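Local coordinates for glutamate ABC superfamily ATP binding cassette transporter, binding protein (Enterococcus faecium DO, PDB 5EYF) that binds glutamate and, as a solute-binding protein of family 3, probably delivers it to an ABC transporter for uptake into the cell, at residues Tyr23-Arg26 with Leu27-Met30; Asp121-Asn124 with Ala125-Val129; Glu158-Thr161 with Ala162-Ser165. One frame throughout, in Å; residues are numbered along the deposited sequence.

Interaction 1 of 3, residues Tyr23-Arg26 with Leu27-Met30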
loop_
_atom_site.group_PDB
_atom_site.type_symbol
_atom_site.label_atom_id
_atom_site.label_comp_id
_atom_site.label_asym_id
_atom_site.label_seq_id
_atom_site.Cartn_x
_atom_site.Cartn_y
_atom_site.Cartn_z
ATOM N N TYR B 23 -15.782 15.164 8.538
ATOM C CA TYR B 23 -16.520 15.255 9.792
ATOM C C TYR B 23 -17.378 14.028 10.052
ATOM O O TYR B 23 -18.029 13.951 11.103
ATOM C CB TYR B 23 -17.426 16.506 9.833
ATOM C CG TYR B 23 -16.744 17.813 10.223
ATOM C CD1 TYR B 23 -15.380 18.009 10.042
ATOM C CD2 TYR B 23 -17.479 18.851 10.781
ATOM C CE1 TYR B 23 -14.759 19.221 10.398
ATOM C CE2 TYR B 23 -16.871 20.053 11.144
ATOM C CZ TYR B 23 -15.524 20.238 10.949
ATOM O OH TYR B 23 -14.970 21.452 11.323
ATOM N N ASP B 24 -17.396 13.068 9.129
ATOM C CA ASP B 24 -18.337 11.961 9.174
ATOM C C ASP B 24 -17.646 10.606 9.111
ATOM O O ASP B 24 -18.315 9.588 8.891
ATOM C CB ASP B 24 -19.355 12.075 8.026
ATOM C CG ASP B 24 -18.752 11.676 6.665
ATOM O OD1 ASP B 24 -17.525 11.900 6.427
ATOM O OD2 ASP B 24 -19.525 11.137 5.845
ATOM N N THR B 25 -16.333 10.549 9.269
ATOM C CA THR B 25 -15.615 9.299 9.020
ATOM C C THR B 25 -14.994 8.826 10.332
ATOM O O THR B 25 -13.914 9.289 10.711
ATOM C CB THR B 25 -14.544 9.516 7.951
ATOM O OG1 THR B 25 -15.167 10.008 6.746
ATOM C CG2 THR B 25 -13.812 8.204 7.660
ATOM N N ARG B 26 -15.671 7.906 11.025
ATOM C CA ARG B 26 -15.147 7.419 12.299
ATOM C C ARG B 26 -13.769 6.801 12.099
ATOM O O ARG B 26 -13.544 6.066 11.134
ATOM C CB ARG B 26 -16.079 6.385 12.934
ATOM C CG ARG B 26 -15.753 6.117 14.410
ATOM C CD ARG B 26 -16.666 5.069 15.068
ATOM N NE ARG B 26 -16.166 3.715 14.842
ATOM C CZ ARG B 26 -15.307 3.083 15.639
ATOM N NH1 ARG B 26 -14.892 1.864 15.330
ATOM N NH2 ARG B 26 -14.859 3.665 16.741
ATOM N N LEU B 27 -12.868 7.097 13.039
ATOM C CA LEU B 27 -11.453 6.685 13.098
ATOM C C LEU B 27 -10.536 7.647 12.352
ATOM O O LEU B 27 -9.311 7.605 12.561
ATOM C CB LEU B 27 -11.196 5.251 12.606
ATOM C CG LEU B 27 -12.054 4.167 13.275
ATOM C CD1 LEU B 27 -11.697 2.776 12.725
ATOM C CD2 LEU B 27 -11.852 4.246 14.777
ATOM N N PHE B 28 -11.090 8.502 11.482
ATOM C CA PHE B 28 -10.259 9.425 10.708
ATOM C C PHE B 28 -10.598 10.885 10.960
ATOM O O PHE B 28 -9.708 11.661 11.320
ATOM C CB PHE B 28 -10.337 9.107 9.211
ATOM C CG PHE B 28 -9.634 7.847 8.857
ATOM C CD1 PHE B 28 -8.254 7.848 8.650
ATOM C CD2 PHE B 28 -10.329 6.652 8.803
ATOM C CE1 PHE B 28 -7.589 6.663 8.337
ATOM C CE2 PHE B 28 -9.670 5.469 8.493
ATOM C CZ PHE B 28 -8.286 5.491 8.258
ATOM N N GLY B 29 -11.853 11.285 10.767
ATOM C CA GLY B 29 -12.276 12.639 11.055
ATOM C C GLY B 29 -13.754 12.580 11.293
ATOM O O GLY B 29 -14.523 12.422 10.344
HETATM N N MSE B 30 -14.145 12.751 12.545
HETATM C CA MSE B 30 -15.528 12.614 12.959
HETATM C C MSE B 30 -15.862 13.703 13.953
HETATM O O MSE B 30 -15.180 13.826 14.957
HETATM C CB MSE B 30 -15.735 11.253 13.599
HETATM C CG MSE B 30 -16.883 11.201 14.552
HETATM SE SE MSE B 30 -18.109 9.934 13.840
HETATM C CE MSE B 30 -18.793 10.978 12.369
#
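The guanidinium of R26, at the turn of the beta hairpin formed by strands 24-25 and 29-32, carries the methyl CD2 of L27 over one face, 3.5 Å above its plane and displaced toward the rim; CD2 lies 3.6 Å from NH2 of R26. In the conformer modelled here the R26 chain starts out extended and bends at chi3 (86°), which turns the planar head back over its neighbour. Its charge is paired outside the hairpin, NH1 in a salt bridge to D183 OD2, while NE donates a hydrogen bond to the carbonyl of G180. The F28 ring meets the methyl CG2 of T25 obliquely, with CD2 of F28 4.0 Å from CG2 of T25. F103 packs against that ring edge-to-face, and T85, a glutamate-binding residue, touches F28 as well.

The hairpin is tight and holds two classic bulges: D24 and T25 both face G29, while F28 and G29 both face T25. The carbonyl of T25 takes two bonds, one from G29 N at 2.9 Å, the other from F28 N at 3.0 Å. In return T25 N donates to G29 O at 2.8 Å. With F28 on T85 and the T25 side chain about 6 Å from the bound glutamate, the hairpin stands beside the ligand pocket.

On the middle strand of its sheet, 29-32, the selenomethionine M30 doubles back, in the conformer modelled here, through bends at chi2 and chi3. Its own CA makes a CA-H...O contact with Y23 O, and its methyl CE ends up 3.3 Å from that same oxygen.

Interaction 2 of 3, residues Asp121-Asn124 with Ala125-Val129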
loop_
_atom_site.group_PDB
_atom_site.type_symbol
_atom_site.label_atom_id
_atom_site.label_comp_id
_atom_site.label_asym_id
_atom_site.label_seq_id
_atom_site.Cartn_x
_atom_site.Cartn_y
_atom_site.Cartn_z
ATOM N N ASP B 121 -15.299 -10.860 -6.371
ATOM C CA ASP B 121 -15.565 -11.781 -7.467
ATOM C C ASP B 121 -17.033 -12.207 -7.520
ATOM O O ASP B 121 -17.495 -12.691 -8.556
ATOM C CB ASP B 121 -14.656 -13.022 -7.355
ATOM C CG ASP B 121 -13.174 -12.708 -7.607
ATOM O OD1 ASP B 121 -12.888 -11.655 -8.211
ATOM O OD2 ASP B 121 -12.291 -13.535 -7.230
ATOM N N ASP B 122 -17.775 -12.032 -6.439
ATOM C CA ASP B 122 -19.180 -12.421 -6.364
ATOM C C ASP B 122 -20.143 -11.293 -6.738
ATOM O O ASP B 122 -21.352 -11.446 -6.569
ATOM C CB ASP B 122 -19.505 -12.900 -4.946
ATOM C CG ASP B 122 -18.858 -14.234 -4.618
ATOM O OD1 ASP B 122 -18.578 -14.995 -5.570
ATOM O OD2 ASP B 122 -18.631 -14.528 -3.415
ATOM N N LEU B 123 -19.644 -10.157 -7.190
ATOM C CA LEU B 123 -20.496 -9.079 -7.657
ATOM C C LEU B 123 -20.741 -9.230 -9.152
ATOM O O LEU B 123 -19.824 -9.557 -9.919
ATOM C CB LEU B 123 -19.852 -7.730 -7.352
ATOM C CG LEU B 123 -19.602 -7.495 -5.857
ATOM C CD1 LEU B 123 -18.912 -6.136 -5.621
ATOM C CD2 LEU B 123 -20.916 -7.579 -5.063
ATOM N N ASN B 124 -21.981 -8.998 -9.561
ATOM C CA ASN B 124 -22.393 -9.276 -10.930
ATOM C C ASN B 124 -23.679 -8.499 -11.205
ATOM O O ASN B 124 -24.160 -7.744 -10.354
ATOM C CB ASN B 124 -22.589 -10.782 -11.118
ATOM C CG ASN B 124 -23.594 -11.348 -10.116
ATOM O OD1 ASN B 124 -24.755 -10.945 -10.112
ATOM N ND2 ASN B 124 -23.138 -12.243 -9.237
ATOM N N ALA B 125 -24.266 -8.726 -12.385
ATOM C CA ALA B 125 -25.451 -7.982 -12.793
ATOM C C ALA B 125 -26.623 -8.162 -11.842
ATOM O O ALA B 125 -27.538 -7.330 -11.844
ATOM C CB ALA B 125 -25.872 -8.392 -14.203
ATOM N N SER B 126 -26.630 -9.223 -11.039
ATOM C CA SER B 126 -27.725 -9.436 -10.102
ATOM C C SER B 126 -27.507 -8.779 -8.745
ATOM O O SER B 126 -28.432 -8.795 -7.923
ATOM C CB SER B 126 -27.952 -10.927 -9.885
ATOM O OG SER B 126 -28.218 -11.606 -11.110
ATOM N N THR B 127 -26.321 -8.222 -8.479
ATOM C CA THR B 127 -25.996 -7.630 -7.183
ATOM C C THR B 127 -25.895 -6.119 -7.301
ATOM O O THR B 127 -25.313 -5.597 -8.257
ATOM C CB THR B 127 -24.671 -8.159 -6.613
ATOM O OG1 THR B 127 -23.584 -7.795 -7.479
ATOM C CG2 THR B 127 -24.721 -9.678 -6.458
ATOM N N THR B 128 -26.423 -5.423 -6.304
ATOM C CA THR B 128 -26.327 -3.973 -6.219
ATOM C C THR B 128 -25.330 -3.609 -5.129
ATOM O O THR B 128 -25.471 -4.056 -3.990
ATOM C CB THR B 128 -27.683 -3.344 -5.898
ATOM O OG1 THR B 128 -28.573 -3.596 -6.984
ATOM C CG2 THR B 128 -27.528 -1.864 -5.711
ATOM N N VAL B 129 -24.344 -2.780 -5.470
ATOM C CA VAL B 129 -23.327 -2.328 -4.528
ATOM C C VAL B 129 -23.580 -0.866 -4.194
ATOM O O VAL B 129 -23.868 -0.051 -5.077
ATOM C CB VAL B 129 -21.908 -2.514 -5.097
ATOM C CG1 VAL B 129 -20.903 -2.280 -3.998
ATOM C CG2 VAL B 129 -21.749 -3.902 -5.632
#
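N124 and T127 share a type I beta turn and bind each other through both backbone and side chain. T127 N donates to N124 O, closing the turn at 2.9 Å. In the other direction N124 N points almost straight at T127 OG1, 2.9 Å away with an angle of 168° at the hydrogen. A chi1 of 63° holds OG1 between the backbone N and carbonyl carbon of T127, facing back across the turn. The carboxamide of N124 adds a third bond: its OD1 accepts S126 N at 2.7 Å, in the plane of the amide carbonyl, an Asx turn laid over the type I turn that ties the side chain to the turn's own backbone.

L123 supplies the apolar part. Its methyls CD1 and CD2 rest 3.6 Å and 3.8 Å from CG2 of V129, the two side chains crossing at about a right angle.

Just upstream, D122 forms a salt bridge with K118 of the second subunit, so the loop before strand 128-132 also reaches the dimer partner. The turn is the entry to that strand, following the loop from strand 103-112. I117 packs on L123 and T127, and T127 and V129 bond through their backbones to strand 149-153, the parallel neighbour.

Interaction 3 of 3, residues Glu158-Thr161 with Ala162-Ser165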
loop_
_atom_site.group_PDB
_atom_site.type_symbol
_atom_site.label_atom_id
_atom_site.label_comp_id
_atom_site.label_asym_id
_atom_site.label_seq_id
_atom_site.Cartn_x
_atom_site.Cartn_y
_atom_site.Cartn_z
ATOM N N GLU B 158 -25.825 7.332 4.640
ATOM C CA GLU B 158 -26.914 6.950 3.741
ATOM C C GLU B 158 -26.626 5.606 3.090
ATOM O O GLU B 158 -27.523 4.763 2.940
ATOM C CB GLU B 158 -27.079 8.014 2.660
ATOM C CG GLU B 158 -28.323 8.819 2.691
ATOM C CD GLU B 158 -28.897 8.986 1.295
ATOM O OE1 GLU B 158 -28.138 9.381 0.379
ATOM O OE2 GLU B 158 -30.095 8.684 1.110
ATOM N N ALA B 159 -25.368 5.398 2.678
ATOM C CA ALA B 159 -24.978 4.128 2.088
ATOM C C ALA B 159 -25.172 2.992 3.074
ATOM O O ALA B 159 -25.636 1.910 2.705
ATOM C CB ALA B 159 -23.511 4.204 1.635
ATOM N N PHE B 160 -24.841 3.219 4.344
ATOM C CA PHE B 160 -24.986 2.143 5.318
ATOM C C PHE B 160 -26.450 1.863 5.670
ATOM O O PHE B 160 -26.833 0.699 5.831
ATOM C CB PHE B 160 -24.170 2.450 6.570
ATOM C CG PHE B 160 -24.237 1.370 7.581
ATOM C CD1 PHE B 160 -23.840 0.084 7.236
ATOM C CD2 PHE B 160 -24.717 1.609 8.861
ATOM C CE1 PHE B 160 -23.902 -0.941 8.133
ATOM C CE2 PHE B 160 -24.775 0.575 9.777
ATOM C CZ PHE B 160 -24.369 -0.698 9.408
ATOM N N THR B 161 -27.292 2.899 5.809
ATOM C CA THR B 161 -28.693 2.571 6.053
ATOM C C THR B 161 -29.313 1.875 4.844
ATOM O O THR B 161 -30.162 1.000 5.017
ATOM C CB THR B 161 -29.503 3.808 6.465
ATOM O OG1 THR B 161 -29.356 4.840 5.487
ATOM C CG2 THR B 161 -29.037 4.331 7.836
ATOM N N ALA B 162 -28.869 2.203 3.623
ATOM C CA ALA B 162 -29.354 1.482 2.454
ATOM C C ALA B 162 -28.939 0.020 2.517
ATOM O O ALA B 162 -29.725 -0.871 2.169
ATOM C CB ALA B 162 -28.854 2.132 1.169
ATOM N N LEU B 163 -27.722 -0.252 2.994
ATOM C CA LEU B 163 -27.307 -1.639 3.185
ATOM C C LEU B 163 -28.188 -2.316 4.227
ATOM O O LEU B 163 -28.655 -3.449 4.028
ATOM C CB LEU B 163 -25.828 -1.701 3.604
ATOM C CG LEU B 163 -25.294 -3.119 3.779
ATOM C CD1 LEU B 163 -25.239 -3.856 2.438
ATOM C CD2 LEU B 163 -23.888 -3.094 4.407
ATOM N N GLN B 164 -28.457 -1.611 5.334
ATOM C CA GLN B 164 -29.206 -2.192 6.444
ATOM C C GLN B 164 -30.621 -2.572 6.023
ATOM O O GLN B 164 -31.157 -3.585 6.485
ATOM C CB GLN B 164 -29.248 -1.215 7.630
ATOM C CG GLN B 164 -27.922 -1.067 8.443
ATOM C CD GLN B 164 -28.104 -0.119 9.638
ATOM O OE1 GLN B 164 -28.361 1.077 9.464
ATOM N NE2 GLN B 164 -28.006 -0.656 10.848
ATOM N N SER B 165 -31.239 -1.780 5.144
ATOM C CA SER B 165 -32.605 -2.014 4.676
ATOM C C SER B 165 -32.651 -2.755 3.341
ATOM O O SER B 165 -33.710 -2.805 2.697
ATOM C CB SER B 165 -33.367 -0.682 4.584
ATOM O OG SER B 165 -32.675 0.228 3.752
#
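F160 and Q164, one helical turn apart, make the stacking part of this contact. In the conformer modelled, the Q164 amide lies nearly parallel to the F160 ring, the planes 18° apart, and its CD comes within 3.4 Å of CE2 of F160. The aliphatic CG of Q164 forms a CH-pi contact over the same ring, 3.9 Å from the centroid. With CG of F160 anti to the backbone N (chi1 -178°), the ring lies along the helix toward Q164.

Apolar packing is looser: F160 CD1 and L163 CD2 are 4.3 Å apart. Both side chains also reach M171 of strand 170-172, and Y188 meets the F160 ring edge-to-face.

The hydrogen bonds are the i to i+4 series of helix 156-164, running from A162 N to E158 O at 3.0 Å through to S165 N and T161 O, also 3.0 Å. S165, the first residue to leave helical backbone angles, adds its hydroxyl: OG donates to T161 O at 2.9 Å, reaching it from the face opposite S165 N.

Chemically, T161 O near the end of the helix therefore has two donors, and the serine hydroxyl is used by the backbone. The Q164 amide, by contrast, meets F160 through its flat face, consistent with dispersion between stacked flat groups.

In the fold
All three are local contacts within the family 3 solute-binding region, met in series along the chain. Interaction 1 lies nearest the ligand: the T25 side chain is about 6 Å from the bound glutamate, against about 12 Å for A159 in interaction 3 and about 13 Å for V129 in interaction 2. Interactions 2 and 3 have centres 16 Å apart, with nearest atoms about 6 Å, and are joined through the mixed sheet: A162 and L163 pack on L130 of strand 128-132, which interaction 2 opens. Y156, at the start of helix 156-164, touches D24 and T25, linking interaction 3's helix to interaction 1, although the nearest atoms of interactions 1 and 3 themselves are about 7 Å apart.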